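Local coordinates for putative transcriptional regulator (Streptomyces coelicolor A3, PDB 2RA5), which probably binds DNA as a transcription factor of the GntR family, its UTRA domain holding a tartrate molecule in this crystal, at residues A208-M213 / T229-P234; G157-D162 / R176-T181. One frame throughout, in Å; residues are numbered along the deposited sequence. Where two conformers were deposited one is given.

Overall arrangement
Both contacts lie in the UTRA domain and follow one another along the chain, neither nested nor crossed. After strand 69-73, which pairs with strand 239-245, the modelled chain builds strands 106-116, 132-142 and 145-154. Contact 2 then closes the excursion that follows strand 145-154: the loop 157-162 meets the end of helix 171-177, with helix 165-168 and most of helix 171-177 in between. After strand 184-193 and helix 196-202, contact 1 closes the hairpin of strands 209-218 and 224-232 within the six-stranded antiparallel sheet. The contact centres are about 27 Å apart, on opposite sides of the chain's centre. V225, early in strand 224-232, touches both L158 and I180 of contact 2.

Contact 1 of 2, residues A208-M213 / T229-P234; sequences APLLTM and THTYRP
L211 pairs with Y232 and M213, a selenomethionine, with H230 in an antiparallel beta hairpin, neighbouring strands of the six-stranded UTRA sheet, 209-218 lying between 224-232 and 184-193. Each is a hydrogen-bonded pair, giving four backbone bonds. Y232 N to L211 O is 2.7 Å. M213 N to H230 O is 3.0 Å. T212 and T231 form the non-hydrogen-bonded pair between them, and T231 CA lies 3.3 Å from L211 O in a CA-H...O contact.

On the face shared by L211, M213, H230 and Y232, CG of Y232 stands anti to its carbonyl carbon (chi1 -50°), carrying the ring along the strand until its edge meets M213 CG, 3.7 Å from Y232 CE1. M213 CE meets the H230 ring at the edge, near its plane, 3.6 Å from H230 ND1. Y237 stacks on the Y232 ring and F239 meets it edge-to-face; an alanine in place of Y232 would probably leave M213 and both aromatic neighbours without the surface they pack on. H230, whose NE2 bonds to N152, lies near the bound tartrate.

On the other face L210 CD1 rests 3.7 Å from T231 CG2, beneath helix 196-202. P209, L211 and P234 pack on P209, G190 and A191 of the second subunit. P234 CD lies 4.1 Å from L210 CD2, and P234 CG approaches P209 O at 3.1 Å.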
loop_
_atom_site.group_PDB
_atom_site.type_symbol
_atom_site.label_atom_id
_atom_site.label_comp_id
_atom_site.label_asym_id
_atom_site.label_seq_id
_atom_site.Cartn_x
_atom_site.Cartn_y
_atom_site.Cartn_z
ATOM N N ALA A 208 14.035 9.861 -8.147
ATOM C CA ALA A 208 13.839 8.417 -8.133
ATOM C C ALA A 208 12.599 8.083 -7.320
ATOM O O ALA A 208 12.415 8.604 -6.220
ATOM C CB ALA A 208 15.068 7.708 -7.569
ATOM N N PRO A 209 11.743 7.212 -7.866
ATOM C CA PRO A 209 10.466 6.831 -7.261
ATOM C C PRO A 209 10.636 6.370 -5.812
ATOM O O PRO A 209 11.513 5.553 -5.518
ATOM C CB PRO A 209 10.019 5.656 -8.135
ATOM C CG PRO A 209 11.298 5.141 -8.725
ATOM C CD PRO A 209 12.012 6.401 -9.061
ATOM N N LEU A 210 9.805 6.894 -4.916
ATOM C CA LEU A 210 9.788 6.416 -3.539
ATOM C C LEU A 210 8.403 5.918 -3.170
ATOM O O LEU A 210 7.392 6.407 -3.691
ATOM C CB LEU A 210 10.204 7.516 -2.564
ATOM C CG LEU A 210 11.653 8.002 -2.478
ATOM C CD1 LEU A 210 11.808 8.839 -1.217
ATOM C CD2 LEU A 210 12.664 6.870 -2.478
ATOM N N LEU A 211 8.358 4.947 -2.267
ATOM C CA LEU A 211 7.088 4.483 -1.740
ATOM C C LEU A 211 6.761 5.392 -0.567
ATOM O O LEU A 211 7.606 5.650 0.286
ATOM C CB LEU A 211 7.197 3.022 -1.298
ATOM C CG LEU A 211 5.939 2.186 -1.004
ATOM C CD1 LEU A 211 4.920 2.253 -2.139
ATOM C CD2 LEU A 211 6.343 0.746 -0.740
ATOM N N THR A 212 5.549 5.916 -0.537
ATOM C CA THR A 212 5.182 6.777 0.570
ATOM C C THR A 212 4.005 6.227 1.353
ATOM O O THR A 212 3.127 5.553 0.810
ATOM C CB THR A 212 4.823 8.200 0.108
ATOM O OG1 THR A 212 3.578 8.166 -0.598
ATOM C CG2 THR A 212 5.928 8.799 -0.769
HETATM N N MSE A 213 3.987 6.532 2.638
HETATM C CA MSE A 213 2.795 6.274 3.407
HETATM C C MSE A 213 2.552 7.295 4.535
HETATM O O MSE A 213 3.479 7.839 5.152
HETATM C CB MSE A 213 2.809 4.834 3.889
HETATM C CG MSE A 213 3.280 4.623 5.284
HETATM SE SE MSE A 213 1.796 4.025 6.376
HETATM C CE MSE A 213 2.825 3.298 7.868
ATOM N N THR A 229 4.625 10.221 8.700
ATOM C CA THR A 229 4.774 10.498 7.284
ATOM C C THR A 229 6.094 9.844 6.860
ATOM O O THR A 229 7.174 10.243 7.297
ATOM C CB THR A 229 4.675 12.037 6.996
ATOM O OG1 THR A 229 4.436 12.269 5.606
ATOM C CG2 THR A 229 5.917 12.819 7.482
ATOM N N HIS A 230 5.987 8.804 6.039
ATOM C CA HIS A 230 7.123 7.932 5.771
ATOM C C HIS A 230 7.440 7.778 4.295
ATOM O O HIS A 230 6.558 7.875 3.447
ATOM C CB HIS A 230 6.849 6.547 6.347
ATOM C CG HIS A 230 6.392 6.556 7.764
ATOM N ND1 HIS A 230 5.311 5.834 8.202
ATOM C CD2 HIS A 230 6.876 7.204 8.859
ATOM C CE1 HIS A 230 5.142 6.019 9.498
ATOM N NE2 HIS A 230 6.093 6.851 9.917
ATOM N N THR A 231 8.719 7.519 4.016
ATOM C CA THR A 231 9.220 7.188 2.678
ATOM C C THR A 231 9.985 5.865 2.698
ATOM O O THR A 231 10.693 5.544 3.663
ATOM C CB THR A 231 10.177 8.260 2.155
ATOM O OG1 THR A 231 11.001 8.713 3.239
ATOM C CG2 THR A 231 9.408 9.428 1.580
ATOM N N TYR A 232 9.846 5.101 1.625
ATOM C CA TYR A 232 10.517 3.811 1.522
ATOM C C TYR A 232 11.176 3.651 0.166
ATOM O O TYR A 232 10.554 3.951 -0.865
ATOM C CB TYR A 232 9.512 2.678 1.688
ATOM C CG TYR A 232 8.628 2.799 2.895
ATOM C CD1 TYR A 232 7.464 3.553 2.852
ATOM C CD2 TYR A 232 8.949 2.147 4.083
ATOM C CE1 TYR A 232 6.647 3.662 3.964
ATOM C CE2 TYR A 232 8.143 2.251 5.194
ATOM C CZ TYR A 232 6.991 3.009 5.137
ATOM O OH TYR A 232 6.182 3.108 6.256
ATOM N N ARG A 233 12.417 3.164 0.170
ATOM C CA ARG A 233 13.113 2.778 -1.069
ATOM C C ARG A 233 12.441 1.553 -1.686
ATOM O O ARG A 233 12.515 0.460 -1.109
ATOM C CB ARG A 233 14.576 2.446 -0.777
ATOM C CG ARG A 233 15.342 3.544 -0.059
ATOM C CD ARG A 233 16.808 3.183 0.037
ATOM N NE ARG A 233 17.408 3.021 -1.281
ATOM C CZ ARG A 233 18.516 2.328 -1.517
ATOM N NH1 ARG A 233 18.987 2.243 -2.753
ATOM N NH2 ARG A 233 19.150 1.724 -0.520
ATOM N N PRO A 234 11.755 1.734 -2.836
ATOM C CA PRO A 234 10.944 0.662 -3.444
ATOM C C PRO A 234 11.733 -0.602 -3.798
ATOM O O PRO A 234 11.154 -1.683 -3.850
ATOM C CB PRO A 234 10.352 1.324 -4.707
ATOM C CG PRO A 234 11.184 2.566 -4.919
ATOM C CD PRO A 234 11.554 3.014 -3.536
#

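Contact 2 of 2, residues G157-D162 / R176-T181; sequences GLVDLD and RAAGIT
I180 reaches L158 with the end of its side chain: CD1 of I180 lies 3.8 Å from CD2 of L158, and the two side chains cross at about a right angle. The same I180 methyl also comes to 3.8 Å from the carbonyl oxygen of L158, so it meets both a methyl branch and the backbone of that one residue. V159 touches A178 with both methyls, but I180 with CG2. That CG2 of V159 sits 4.0 Å from the CB of A178 and 4.2 Å from CG1 of I180, while CG1 of V159 touches the alanine methyl more loosely. A178 CB, at the protein surface, is in turn 4.0 Å from L158 O.

What brings A178 and I180 to this patch is the way helix 171-177 ends. A178 is the first residue to leave the helical backbone, and G179, at positive phi (82°), is the C' residue of a Schellman motif: I180 N bonds back to M175 O, and G179 N to R176 O at 2.6 Å. A CB on G179 would be jammed against the carbonyl oxygen of A178, which accounts for glycine at the turn. The reversal leaves A178 and I180, on either side of that glycine in sequence, with their CB atoms directed at the loop. In I180, chi1 (-39°) turns CG1 toward V159, and chi2 (-70°) then carries CD1 to L158 CD2.

Further out, L158 and I180 both touch V225 of strand 224-232, so the patch rests against the sheet. The far end of the loop is tied by L161 O to N112 ND2, and T181 OG1 takes a hydrogen bond from D220 N.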
loop_
_atom_site.group_PDB
_atom_site.type_symbol
_atom_site.label_atom_id
_atom_site.label_comp_id
_atom_site.label_asym_id
_atom_site.label_seq_id
_atom_site.Cartn_x
_atom_site.Cartn_y
_atom_site.Cartn_z
ATOM N N GLY A 157 2.729 15.383 26.066
ATOM C CA GLY A 157 2.427 14.675 27.299
ATOM C C GLY A 157 1.787 13.319 27.115
ATOM O O GLY A 157 0.758 13.009 27.713
ATOM N N LEU A 158 2.407 12.509 26.272
ATOM C CA LEU A 158 1.931 11.168 26.005
ATOM C C LEU A 158 2.998 10.198 26.474
ATOM O O LEU A 158 2.735 9.288 27.261
ATOM C CB LEU A 158 1.693 10.983 24.502
ATOM C CG LEU A 158 0.325 11.323 23.901
ATOM C CD1 LEU A 158 0.226 10.767 22.487
ATOM C CD2 LEU A 158 -0.783 10.771 24.766
ATOM N N VAL A 159 4.216 10.424 25.995
ATOM C CA VAL A 159 5.321 9.502 26.212
ATOM C C VAL A 159 6.630 10.251 26.446
ATOM O O VAL A 159 6.759 11.429 26.097
ATOM C CB VAL A 159 5.498 8.570 24.990
ATOM C CG1 VAL A 159 6.574 7.527 25.246
ATOM C CG2 VAL A 159 4.182 7.903 24.632
ATOM N N ASP A 160 7.590 9.557 27.053
ATOM C CA ASP A 160 8.961 10.035 27.153
ATOM C C ASP A 160 9.687 9.503 25.930
ATOM O O ASP A 160 9.791 8.290 25.730
ATOM C CB ASP A 160 9.631 9.524 28.429
ATOM C CG ASP A 160 8.772 9.735 29.665
ATOM O OD1 ASP A 160 7.765 9.009 29.828
ATOM O OD2 ASP A 160 9.112 10.621 30.481
ATOM N N LEU A 161 10.186 10.414 25.109
ATOM C CA LEU A 161 10.619 10.045 23.771
ATOM C C LEU A 161 12.127 9.839 23.656
ATOM O O LEU A 161 12.668 9.840 22.553
ATOM C CB LEU A 161 10.134 11.091 22.754
ATOM C CG LEU A 161 8.619 11.363 22.732
ATOM C CD1 LEU A 161 8.191 12.366 23.802
ATOM C CD2 LEU A 161 8.176 11.849 21.366
ATOM N N ASP A 162 12.788 9.627 24.792
ATOM C CA ASP A 162 14.239 9.430 24.840
ATOM C C ASP A 162 14.821 8.801 23.576
ATOM O O ASP A 162 14.476 7.671 23.215
ATOM C CB ASP A 162 14.623 8.586 26.063
ATOM C CG ASP A 162 16.061 8.082 26.010
ATOM O OD1 ASP A 162 16.263 6.862 26.173
ATOM O OD2 ASP A 162 16.989 8.899 25.810
ATOM N N ARG A 176 2.620 1.881 23.905
ATOM C CA ARG A 176 1.840 0.956 24.708
ATOM C C ARG A 176 2.487 0.847 26.078
ATOM O O ARG A 176 1.802 0.822 27.101
ATOM C CB ARG A 176 1.743 -0.412 24.024
ATOM C CG ARG A 176 0.539 -0.522 23.083
ATOM C CD ARG A 176 0.371 -1.926 22.498
ATOM N NE ARG A 176 1.387 -2.251 21.494
ATOM C CZ ARG A 176 1.138 -2.411 20.196
ATOM N NH1 ARG A 176 -0.102 -2.282 19.734
ATOM N NH2 ARG A 176 2.130 -2.708 19.360
ATOM N N ALA A 177 3.818 0.818 26.080
ATOM C CA ALA A 177 4.598 0.753 27.309
ATOM C C ALA A 177 4.268 1.903 28.259
ATOM O O ALA A 177 4.291 1.741 29.476
ATOM C CB ALA A 177 6.084 0.724 26.992
ATOM N N ALA A 178 3.961 3.067 27.704
ATOM C CA ALA A 178 3.570 4.205 28.523
ATOM C C ALA A 178 2.071 4.173 28.803
ATOM O O ALA A 178 1.507 5.125 29.337
ATOM C CB ALA A 178 3.975 5.513 27.853
ATOM N N GLY A 179 1.420 3.077 28.428
ATOM C CA GLY A 179 0.013 2.904 28.741
ATOM C C GLY A 179 -0.960 3.601 27.807
ATOM O O GLY A 179 -2.113 3.832 28.169
ATOM N N ILE A 180 -0.498 3.950 26.610
ATOM C CA ILE A 180 -1.401 4.397 25.562
ATOM C C ILE A 180 -2.071 3.166 24.960
ATOM O O ILE A 180 -1.434 2.132 24.749
ATOM C CB ILE A 180 -0.665 5.127 24.425
ATOM C CG1 ILE A 180 0.452 6.026 24.961
ATOM C CG2 ILE A 180 -1.654 5.912 23.583
ATOM C CD1 ILE A 180 -0.037 7.205 25.699
ATOM N N THR A 181 -3.364 3.281 24.700
ATOM C CA THR A 181 -4.101 2.248 23.999
ATOM C C THR A 181 -4.155 2.635 22.530
ATOM O O THR A 181 -4.513 3.752 22.187
ATOM C CB THR A 181 -5.511 2.100 24.561
ATOM O OG1 THR A 181 -6.119 3.401 24.687
ATOM C CG2 THR A 181 -5.441 1.420 25.930
#